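Local coordinates for protein uronate isomerase (Caulobacter crescentus, PDB 2Q01) that catalyses the isomerisation of D-glucuronate to D-fructuronate and of D-galacturonate to D-tagaturonate in pentose and glucuronate interconversion, at residues 349-354 / 377-382; 291-296 / 343-348; 298-303 / 353-358. One frame throughout, in Å; residues are numbered along the deposited sequence.

Contact 1 (349-354 / 377-382); sequences LGNDPR and HYPVLK. With K (potassium ion), chain E.
Tyr378, Pro379 and Val380 set carbon atoms round the carbonyl oxygen of Gly350. Pro379 CD approaches Gly350 O to 3.3 Å, and both Val380 methyls, CG1 and CG2, lie 3.4 Å from it. The Tyr378 ring presents its CD2 edge to that oxygen, while His377 CD2 lies over the centre of one ring face, 3.6 Å above its plane. Glycine suits position 350 because a CB there would sit tightly against Tyr378 CD2. Val380 CG1, anti to the carbonyl carbon (chi1 -63°), reaches on to Asp352 O at 3.2 Å. Asn351 brings ND2 to 4.0 Å from Pro379 CD, but its ND2 hydrogen-bonds to OD1 of Asn317 of the second subunit. Arg354 meets the Asp352 carboxylate with NE and NH2, one nitrogen to each oxygen; OD1 also accepts from Arg354 N, closing an Asx turn that would stiffen the loop. The type I turn Tyr378–Leu381 points its terminal carbonyls at a potassium ion, Tyr378 O at 2.7 Å and Leu381 O at 2.6 Å; Ala375, Asn411 and Ser75 of the second subunit also bind it. Val380 packs on Leu346 of helix 343-349, and its backbone hydrogen-bonds to Ile357 just before strand 381-383, which runs beside 357-359.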
loop_
_atom_site.group_PDB
_atom_site.type_symbol
_atom_site.label_atom_id
_atom_site.label_comp_id
_atom_site.label_asym_id
_atom_site.label_seq_id
_atom_site.Cartn_x
_atom_site.Cartn_y
_atom_site.Cartn_z
ATOM N N LEU B 349 24.606 17.308 3.147
ATOM C CA LEU B 349 24.301 18.133 1.979
ATOM C C LEU B 349 22.820 18.417 1.700
ATOM O O LEU B 349 22.488 18.913 0.626
ATOM C CB LEU B 349 24.922 17.498 0.734
ATOM C CG LEU B 349 26.444 17.347 0.672
ATOM C CD1 LEU B 349 26.852 16.503 -0.513
ATOM C CD2 LEU B 349 27.134 18.704 0.639
ATOM N N GLY B 350 21.941 18.133 2.654
ATOM C CA GLY B 350 20.499 18.238 2.419
ATOM C C GLY B 350 19.945 19.638 2.238
ATOM O O GLY B 350 18.903 19.811 1.619
ATOM N N ASN B 351 20.648 20.630 2.778
ATOM C CA ASN B 351 20.213 22.023 2.717
ATOM C C ASN B 351 21.060 22.865 1.761
ATOM O O ASN B 351 21.009 24.094 1.797
ATOM C CB ASN B 351 20.216 22.644 4.120
ATOM C CG ASN B 351 19.519 21.767 5.158
ATOM O OD1 ASN B 351 20.100 21.419 6.189
ATOM N ND2 ASN B 351 18.271 21.409 4.888
ATOM N N ASP B 352 21.831 22.198 0.905
ATOM C CA ASP B 352 22.684 22.877 -0.068
ATOM C C ASP B 352 21.884 23.291 -1.305
ATOM O O ASP B 352 21.142 22.484 -1.856
ATOM C CB ASP B 352 23.852 21.967 -0.468
ATOM C CG ASP B 352 25.004 22.730 -1.098
ATOM O OD1 ASP B 352 24.866 23.194 -2.246
ATOM O OD2 ASP B 352 26.065 22.846 -0.450
ATOM N N PRO B 353 22.027 24.559 -1.741
ATOM C CA PRO B 353 21.337 25.049 -2.943
ATOM C C PRO B 353 21.801 24.416 -4.265
ATOM O O PRO B 353 21.001 24.273 -5.189
ATOM C CB PRO B 353 21.656 26.551 -2.943
ATOM C CG PRO B 353 22.124 26.861 -1.544
ATOM C CD PRO B 353 22.819 25.625 -1.099
ATOM N N ARG B 354 23.075 24.035 -4.342
ATOM C CA ARG B 354 23.687 23.561 -5.592
ATOM C C ARG B 354 23.372 22.102 -5.935
ATOM O O ARG B 354 23.611 21.664 -7.064
ATOM C CB ARG B 354 25.211 23.753 -5.556
ATOM C CG ARG B 354 25.674 25.175 -5.271
ATOM C CD ARG B 354 27.140 25.200 -4.855
ATOM N NE ARG B 354 27.341 24.696 -3.495
ATOM C CZ ARG B 354 28.514 24.300 -3.000
ATOM N NH1 ARG B 354 29.613 24.332 -3.747
ATOM N NH2 ARG B 354 28.587 23.861 -1.751
ATOM N N HIS B 377 10.008 18.399 2.137
ATOM C CA HIS B 377 10.802 19.138 3.122
ATOM C C HIS B 377 12.179 19.569 2.617
ATOM O O HIS B 377 12.538 20.735 2.736
ATOM C CB HIS B 377 10.969 18.348 4.425
ATOM C CG HIS B 377 11.990 18.941 5.346
ATOM N ND1 HIS B 377 11.754 20.083 6.079
ATOM C CD2 HIS B 377 13.267 18.578 5.617
ATOM C CE1 HIS B 377 12.835 20.388 6.777
ATOM N NE2 HIS B 377 13.769 19.494 6.510
ATOM N N TYR B 378 12.962 18.626 2.097
ATOM C CA TYR B 378 14.359 18.899 1.749
ATOM C C TYR B 378 14.489 19.667 0.446
ATOM O O TYR B 378 13.890 19.269 -0.554
ATOM C CB TYR B 378 15.153 17.593 1.659
ATOM C CG TYR B 378 15.530 17.031 3.001
ATOM C CD1 TYR B 378 14.814 15.978 3.566
ATOM C CD2 TYR B 378 16.606 17.564 3.719
ATOM C CE1 TYR B 378 15.163 15.463 4.815
ATOM C CE2 TYR B 378 16.961 17.062 4.961
ATOM C CZ TYR B 378 16.238 16.014 5.503
ATOM O OH TYR B 378 16.598 15.524 6.731
ATOM N N PRO B 379 15.263 20.772 0.437
ATOM C CA PRO B 379 15.536 21.580 -0.759
ATOM C C PRO B 379 16.118 20.795 -1.944
ATOM O O PRO B 379 15.853 21.130 -3.101
ATOM C CB PRO B 379 16.567 22.590 -0.261
ATOM C CG PRO B 379 16.286 22.714 1.169
ATOM C CD PRO B 379 15.923 21.340 1.623
ATOM N N VAL B 380 16.868 19.738 -1.651
ATOM C CA VAL B 380 17.621 19.007 -2.666
ATOM C C VAL B 380 16.864 17.857 -3.335
ATOM O O VAL B 380 17.279 17.379 -4.387
ATOM C CB VAL B 380 18.942 18.465 -2.077
ATOM C CG1 VAL B 380 19.825 19.608 -1.650
ATOM C CG2 VAL B 380 18.679 17.557 -0.896
ATOM N N LEU B 381 15.764 17.417 -2.727
ATOM C CA LEU B 381 15.088 16.179 -3.125
ATOM C C LEU B 381 13.883 16.426 -4.013
ATOM O O LEU B 381 13.080 17.314 -3.734
ATOM C CB LEU B 381 14.637 15.419 -1.879
ATOM C CG LEU B 381 15.425 14.213 -1.360
ATOM C CD1 LEU B 381 16.907 14.243 -1.699
ATOM C CD2 LEU B 381 15.201 14.069 0.139
ATOM N N LYS B 382 13.735 15.638 -5.066
ATOM C CA LYS B 382 12.584 15.757 -5.947
ATOM C C LYS B 382 12.122 14.340 -6.226
ATOM O O LYS B 382 12.899 13.406 -6.075
ATOM C CB LYS B 382 13.005 16.434 -7.245
ATOM C CG LYS B 382 12.160 17.603 -7.676
ATOM C CD LYS B 382 12.702 18.903 -7.151
ATOM C CE LYS B 382 12.349 20.058 -8.057
ATOM N NZ LYS B 382 12.409 21.335 -7.295
HETATM K K K E . 12.150 19.456 -2.645
HETATM O O HOH W 1 13.105 21.100 -4.443
#

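Contact 2 (291-296 / 343-348)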
loop_
_atom_site.group_PDB
_atom_site.type_symbol
_atom_site.label_atom_id
_atom_site.label_comp_id
_atom_site.label_asym_id
_atom_site.label_seq_id
_atom_site.Cartn_x
_atom_site.Cartn_y
_atom_site.Cartn_z
ATOM N N MET B 291 29.848 6.071 -2.260
ATOM C CA MET B 291 29.905 6.634 -3.606
ATOM C C MET B 291 28.689 7.470 -3.996
ATOM O O MET B 291 28.812 8.370 -4.818
ATOM C CB MET B 291 30.160 5.543 -4.647
ATOM C CG MET B 291 31.588 4.997 -4.641
ATOM S SD MET B 291 32.895 6.252 -4.640
ATOM C CE MET B 291 32.663 6.948 -6.261
ATOM N N LEU B 292 27.525 7.183 -3.411
ATOM C CA LEU B 292 26.346 8.029 -3.608
ATOM C C LEU B 292 26.617 9.437 -3.105
ATOM O O LEU B 292 26.313 10.412 -3.789
ATOM C CB LEU B 292 25.101 7.446 -2.927
ATOM C CG LEU B 292 24.239 6.475 -3.744
ATOM C CD1 LEU B 292 22.891 6.244 -3.068
ATOM C CD2 LEU B 292 24.031 6.960 -5.183
ATOM N N THR B 293 27.218 9.528 -1.920
ATOM C CA THR B 293 27.638 10.804 -1.330
ATOM C C THR B 293 28.766 11.457 -2.131
ATOM O O THR B 293 28.807 12.674 -2.283
ATOM C CB THR B 293 28.075 10.602 0.130
ATOM O OG1 THR B 293 26.965 10.101 0.878
ATOM C CG2 THR B 293 28.551 11.906 0.780
ATOM N N GLU B 294 29.663 10.633 -2.660
ATOM C CA GLU B 294 30.813 11.129 -3.390
ATOM C C GLU B 294 30.394 11.753 -4.715
ATOM O O GLU B 294 30.938 12.785 -5.106
ATOM C CB GLU B 294 31.841 10.013 -3.584
ATOM C CG GLU B 294 33.288 10.486 -3.494
ATOM C CD GLU B 294 33.693 10.986 -2.107
ATOM O OE1 GLU B 294 34.388 12.023 -2.030
ATOM O OE2 GLU B 294 33.331 10.347 -1.100
ATOM N N MET B 295 29.397 11.148 -5.372
ATOM C CA MET B 295 28.843 11.672 -6.631
ATOM C C MET B 295 28.090 12.978 -6.413
ATOM O O MET B 295 28.036 13.820 -7.306
ATOM C CB MET B 295 27.905 10.658 -7.302
ATOM C CG MET B 295 28.549 9.374 -7.821
ATOM S SD MET B 295 29.550 9.530 -9.299
ATOM C CE MET B 295 31.196 9.445 -8.619
ATOM N N ALA B 296 27.499 13.128 -5.230
ATOM C CA ALA B 296 26.763 14.328 -4.856
ATOM C C ALA B 296 27.711 15.476 -4.551
ATOM O O ALA B 296 27.393 16.630 -4.822
ATOM C CB ALA B 296 25.896 14.048 -3.665
ATOM N N LYS B 343 19.742 9.498 5.214
ATOM C CA LYS B 343 20.116 10.398 6.312
ATOM C C LYS B 343 21.584 10.894 6.367
ATOM O O LYS B 343 21.787 12.090 6.570
ATOM C CB LYS B 343 19.657 9.849 7.675
ATOM C CG LYS B 343 19.415 10.948 8.674
ATOM C CD LYS B 343 19.076 10.438 10.050
ATOM C CE LYS B 343 19.075 11.603 11.038
ATOM N NZ LYS B 343 18.712 11.137 12.401
ATOM N N PRO B 344 22.599 9.998 6.208
ATOM C CA PRO B 344 24.001 10.472 6.176
ATOM C C PRO B 344 24.360 11.507 5.094
ATOM O O PRO B 344 25.172 12.405 5.353
ATOM C CB PRO B 344 24.796 9.185 5.947
ATOM C CG PRO B 344 23.937 8.123 6.502
ATOM C CD PRO B 344 22.555 8.524 6.111
ATOM N N LEU B 345 23.771 11.374 3.907
ATOM C CA LEU B 345 23.980 12.330 2.817
ATOM C C LEU B 345 23.220 13.627 3.063
ATOM O O LEU B 345 23.724 14.714 2.764
ATOM C CB LEU B 345 23.573 11.714 1.469
ATOM C CG LEU B 345 23.527 12.538 0.172
ATOM C CD1 LEU B 345 24.826 13.300 -0.102
ATOM C CD2 LEU B 345 23.176 11.656 -1.020
ATOM N N LEU B 346 22.017 13.506 3.618
ATOM C CA LEU B 346 21.153 14.659 3.862
ATOM C C LEU B 346 21.615 15.504 5.047
ATOM O O LEU B 346 21.335 16.701 5.110
ATOM C CB LEU B 346 19.697 14.211 4.041
ATOM C CG LEU B 346 18.977 13.747 2.768
ATOM C CD1 LEU B 346 17.710 12.996 3.112
ATOM C CD2 LEU B 346 18.671 14.903 1.841
ATOM N N THR B 347 22.314 14.872 5.986
ATOM C CA THR B 347 22.920 15.575 7.110
ATOM C C THR B 347 24.076 16.430 6.601
ATOM O O THR B 347 24.272 17.561 7.054
ATOM C CB THR B 347 23.393 14.588 8.197
ATOM O OG1 THR B 347 22.283 13.784 8.610
ATOM C CG2 THR B 347 23.957 15.316 9.418
ATOM N N ARG B 348 24.817 15.896 5.636
ATOM C CA ARG B 348 25.940 16.618 5.058
ATOM C C ARG B 348 25.473 17.694 4.085
ATOM O O ARG B 348 25.873 18.852 4.198
ATOM C CB ARG B 348 26.901 15.648 4.367
ATOM C CG ARG B 348 28.196 16.298 3.910
ATOM C CD ARG B 348 28.949 15.432 2.904
ATOM N NE ARG B 348 30.195 16.074 2.479
ATOM C CZ ARG B 348 31.353 15.998 3.135
ATOM N NH1 ARG B 348 31.456 15.302 4.263
ATOM N NH2 ARG B 348 32.421 16.619 2.658
#
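Two helices on the outer layer of a TIM-barrel-type fold, 281-302 and 343-349, pack here side by side and run in nearly the same direction. The axes of the two short segments come within 10.0 Å at a crossing angle of -28°, and the nearest backbone approach pairs Thr293 with Leu345.

Leu345 carries the largest share of the buried surface. Its CB points toward the other helix, and a first torsion of 173°, which turns CG away from the backbone N, places CD1 3.8 Å from Ala296 CB and 4.0 Å from Thr293 CA. A small alanine suits this place, since its methyl meets the leucine without holding the helices further apart. Thr293 and Leu345 run alongside each other, pointing opposite ways, with Thr293 OG1 lying 3.8 Å from Leu345 CB. That hydroxyl is buried but satisfied by the carbonyl of Ala260. The threonine methyl serves the apolar side of the contact: Thr293 CG2 lies 4.1 Å from Leu345 CD1 and equally far, 4.1 Å, from Arg348 CD, where the arginine chain lies across the methyl. The long, extended arginine covers the edge of the contact with its methylenes and carries its guanidinium to a salt bridge with Asp261.

Around the pair, the loop residue Thr259 hydrogen-bonds through OG1 to the N of Leu345. Leu292 and Ala296 rest on Met306 of strand 305-308, Leu292 also touches His252 of strand 249-252, and helix 228-244 flanks 281-302 through Met291, Glu294 and Met295.

Contact 3 (298-303 / 353-358)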
loop_
_atom_site.group_PDB
_atom_site.type_symbol
_atom_site.label_atom_id
_atom_site.label_comp_id
_atom_site.label_asym_id
_atom_site.label_seq_id
_atom_site.Cartn_x
_atom_site.Cartn_y
_atom_site.Cartn_z
ATOM N N MET B 298 30.594 15.764 -6.071
ATOM C CA MET B 298 31.055 16.158 -7.398
ATOM C C MET B 298 30.008 17.024 -8.083
ATOM O O MET B 298 30.352 17.966 -8.798
ATOM C CB MET B 298 31.355 14.933 -8.263
ATOM C CG MET B 298 32.686 14.259 -7.974
ATOM S SD MET B 298 32.871 12.720 -8.895
ATOM C CE MET B 298 34.078 11.887 -7.869
ATOM N N SER B 299 28.736 16.700 -7.850
ATOM C CA SER B 299 27.595 17.442 -8.400
ATOM C C SER B 299 27.520 18.873 -7.884
ATOM O O SER B 299 26.989 19.757 -8.558
ATOM C CB SER B 299 26.293 16.718 -8.081
ATOM O OG SER B 299 26.100 15.625 -8.956
ATOM N N LEU B 300 28.053 19.087 -6.682
ATOM C CA LEU B 300 28.219 20.420 -6.113
ATOM C C LEU B 300 29.106 21.301 -6.986
ATOM O O LEU B 300 28.929 22.523 -7.022
ATOM C CB LEU B 300 28.846 20.304 -4.732
ATOM C CG LEU B 300 28.022 20.458 -3.458
ATOM C CD1 LEU B 300 26.720 19.676 -3.472
ATOM C CD2 LEU B 300 28.902 20.034 -2.307
ATOM N N ASP B 301 30.052 20.672 -7.686
ATOM C CA ASP B 301 30.974 21.374 -8.577
ATOM C C ASP B 301 30.515 21.424 -10.036
ATOM O O ASP B 301 30.549 22.493 -10.648
ATOM C CB ASP B 301 32.384 20.777 -8.482
ATOM C CG ASP B 301 33.044 21.042 -7.134
ATOM O OD1 ASP B 301 33.665 20.108 -6.581
ATOM O OD2 ASP B 301 32.944 22.180 -6.623
ATOM N N ASP B 302 30.089 20.285 -10.587
ATOM C CA ASP B 302 29.756 20.201 -12.021
ATOM C C ASP B 302 28.269 20.297 -12.388
ATOM O O ASP B 302 27.923 20.366 -13.571
ATOM C CB ASP B 302 30.436 18.991 -12.701
ATOM C CG ASP B 302 29.946 17.629 -12.188
ATOM O OD1 ASP B 302 30.718 16.654 -12.324
ATOM O OD2 ASP B 302 28.812 17.504 -11.672
ATOM N N GLY B 303 27.402 20.297 -11.379
ATOM C CA GLY B 303 25.974 20.529 -11.584
ATOM C C GLY B 303 25.180 19.399 -12.219
ATOM O O GLY B 303 24.110 19.631 -12.787
ATOM N N PRO B 353 22.027 24.559 -1.741
ATOM C CA PRO B 353 21.337 25.049 -2.943
ATOM C C PRO B 353 21.801 24.416 -4.265
ATOM O O PRO B 353 21.001 24.273 -5.189
ATOM C CB PRO B 353 21.656 26.551 -2.943
ATOM C CG PRO B 353 22.124 26.861 -1.544
ATOM C CD PRO B 353 22.819 25.625 -1.099
ATOM N N ARG B 354 23.075 24.035 -4.342
ATOM C CA ARG B 354 23.687 23.561 -5.592
ATOM C C ARG B 354 23.372 22.102 -5.935
ATOM O O ARG B 354 23.611 21.664 -7.064
ATOM C CB ARG B 354 25.211 23.753 -5.556
ATOM C CG ARG B 354 25.674 25.175 -5.271
ATOM C CD ARG B 354 27.140 25.200 -4.855
ATOM N NE ARG B 354 27.341 24.696 -3.495
ATOM C CZ ARG B 354 28.514 24.300 -3.000
ATOM N NH1 ARG B 354 29.613 24.332 -3.747
ATOM N NH2 ARG B 354 28.587 23.861 -1.751
ATOM N N LEU B 355 22.848 21.353 -4.966
ATOM C CA LEU B 355 22.585 19.929 -5.163
ATOM C C LEU B 355 21.136 19.643 -5.560
ATOM O O LEU B 355 20.193 20.182 -4.978
ATOM C CB LEU B 355 22.976 19.127 -3.916
ATOM C CG LEU B 355 22.864 17.597 -3.967
ATOM C CD1 LEU B 355 23.793 16.994 -5.021
ATOM C CD2 LEU B 355 23.113 16.986 -2.598
ATOM N N SER B 356 20.977 18.788 -6.563
ATOM C CA SER B 356 19.668 18.362 -7.017
ATOM C C SER B 356 19.634 16.837 -7.124
ATOM O O SER B 356 20.380 16.245 -7.915
ATOM C CB SER B 356 19.339 19.024 -8.358
ATOM O OG SER B 356 17.990 18.801 -8.724
ATOM N N ILE B 357 18.790 16.212 -6.298
ATOM C CA ILE B 357 18.600 14.760 -6.301
ATOM C C ILE B 357 17.152 14.398 -6.687
ATOM O O ILE B 357 16.207 15.024 -6.220
ATOM C CB ILE B 357 18.981 14.129 -4.926
ATOM C CG1 ILE B 357 20.399 14.540 -4.509
ATOM C CG2 ILE B 357 18.884 12.604 -4.957
ATOM C CD1 ILE B 357 20.828 14.017 -3.165
ATOM N N ILE B 358 16.988 13.402 -7.555
ATOM C CA ILE B 358 15.666 12.907 -7.935
ATOM C C ILE B 358 15.518 11.456 -7.499
ATOM O O ILE B 358 16.269 10.596 -7.945
ATOM C CB ILE B 358 15.403 13.041 -9.458
ATOM C CG1 ILE B 358 15.656 14.478 -9.929
ATOM C CG2 ILE B 358 13.972 12.621 -9.792
ATOM C CD1 ILE B 358 15.548 14.660 -11.420
#
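Leu300, in the last turn of helix 281-302, faces Arg354 in the loop that leads into strand 357-359, their CA atoms 5.5 Å apart. The helix tightens as it ends, Met298 O accepting from both Asp301 N and Asp302 N. Gly303 then leaves the helical conformation with a phi of 73°, which favours glycine, while its N still bonds Ser299 O at 2.9 Å.

Leu300 meets both loop residues. Its CG lies over the centre of one face of the Arg354 guanidinium, 3.8 Å above the plane; a branched apolar side chain suits the place by giving that face a greasy surface, while the salt bridge to Asp352 holds the group. Leu300 CD1 meets Leu355 CB at 3.8 Å. The Leu355 side chain swings opposite its own amide nitrogen (chi1 -176°), bringing CD1 to 4.0 Å from Ser299 CB. Serine is small enough to let the leucine in, and its OG has Leu304 O as main partner, with Met295 and Arg239 nearby. With an alanine at Leu300, the guanidinium would probably lose the apolar support at its face and a gap would open beside Leu355.

Leu300 and Leu355 both also touch Leu349 at the end of helix 343-349. Beyond them, strand 357-359 lies between 305-308 and 381-383, Ile358 pairing with Met306 and Ile308, and Ile357 with Val380 and Lys382.

Overall arrangement
The three contacts cluster on one side of the chain's centre, within the TIM-barrel-type fold: contact 3 is about 9 Å from contact 1 and about 11 Å from contact 2, centre to centre, and contacts 1 and 2 are also about 11 Å apart. Contacts 2 and 3 share helix 281-302 and alternate along the chain; contact 1 follows contact 2 and shares Pro353 and Arg354 with contact 3. Leu346 links contacts 1 and 2, Leu349 reaches Ala296 and Leu300, and Leu355 touches Ala296. Strands 357-359 and 381-383 are neighbours in the parallel sheet, so the helix layer connects through them to the potassium site at the subunit interface.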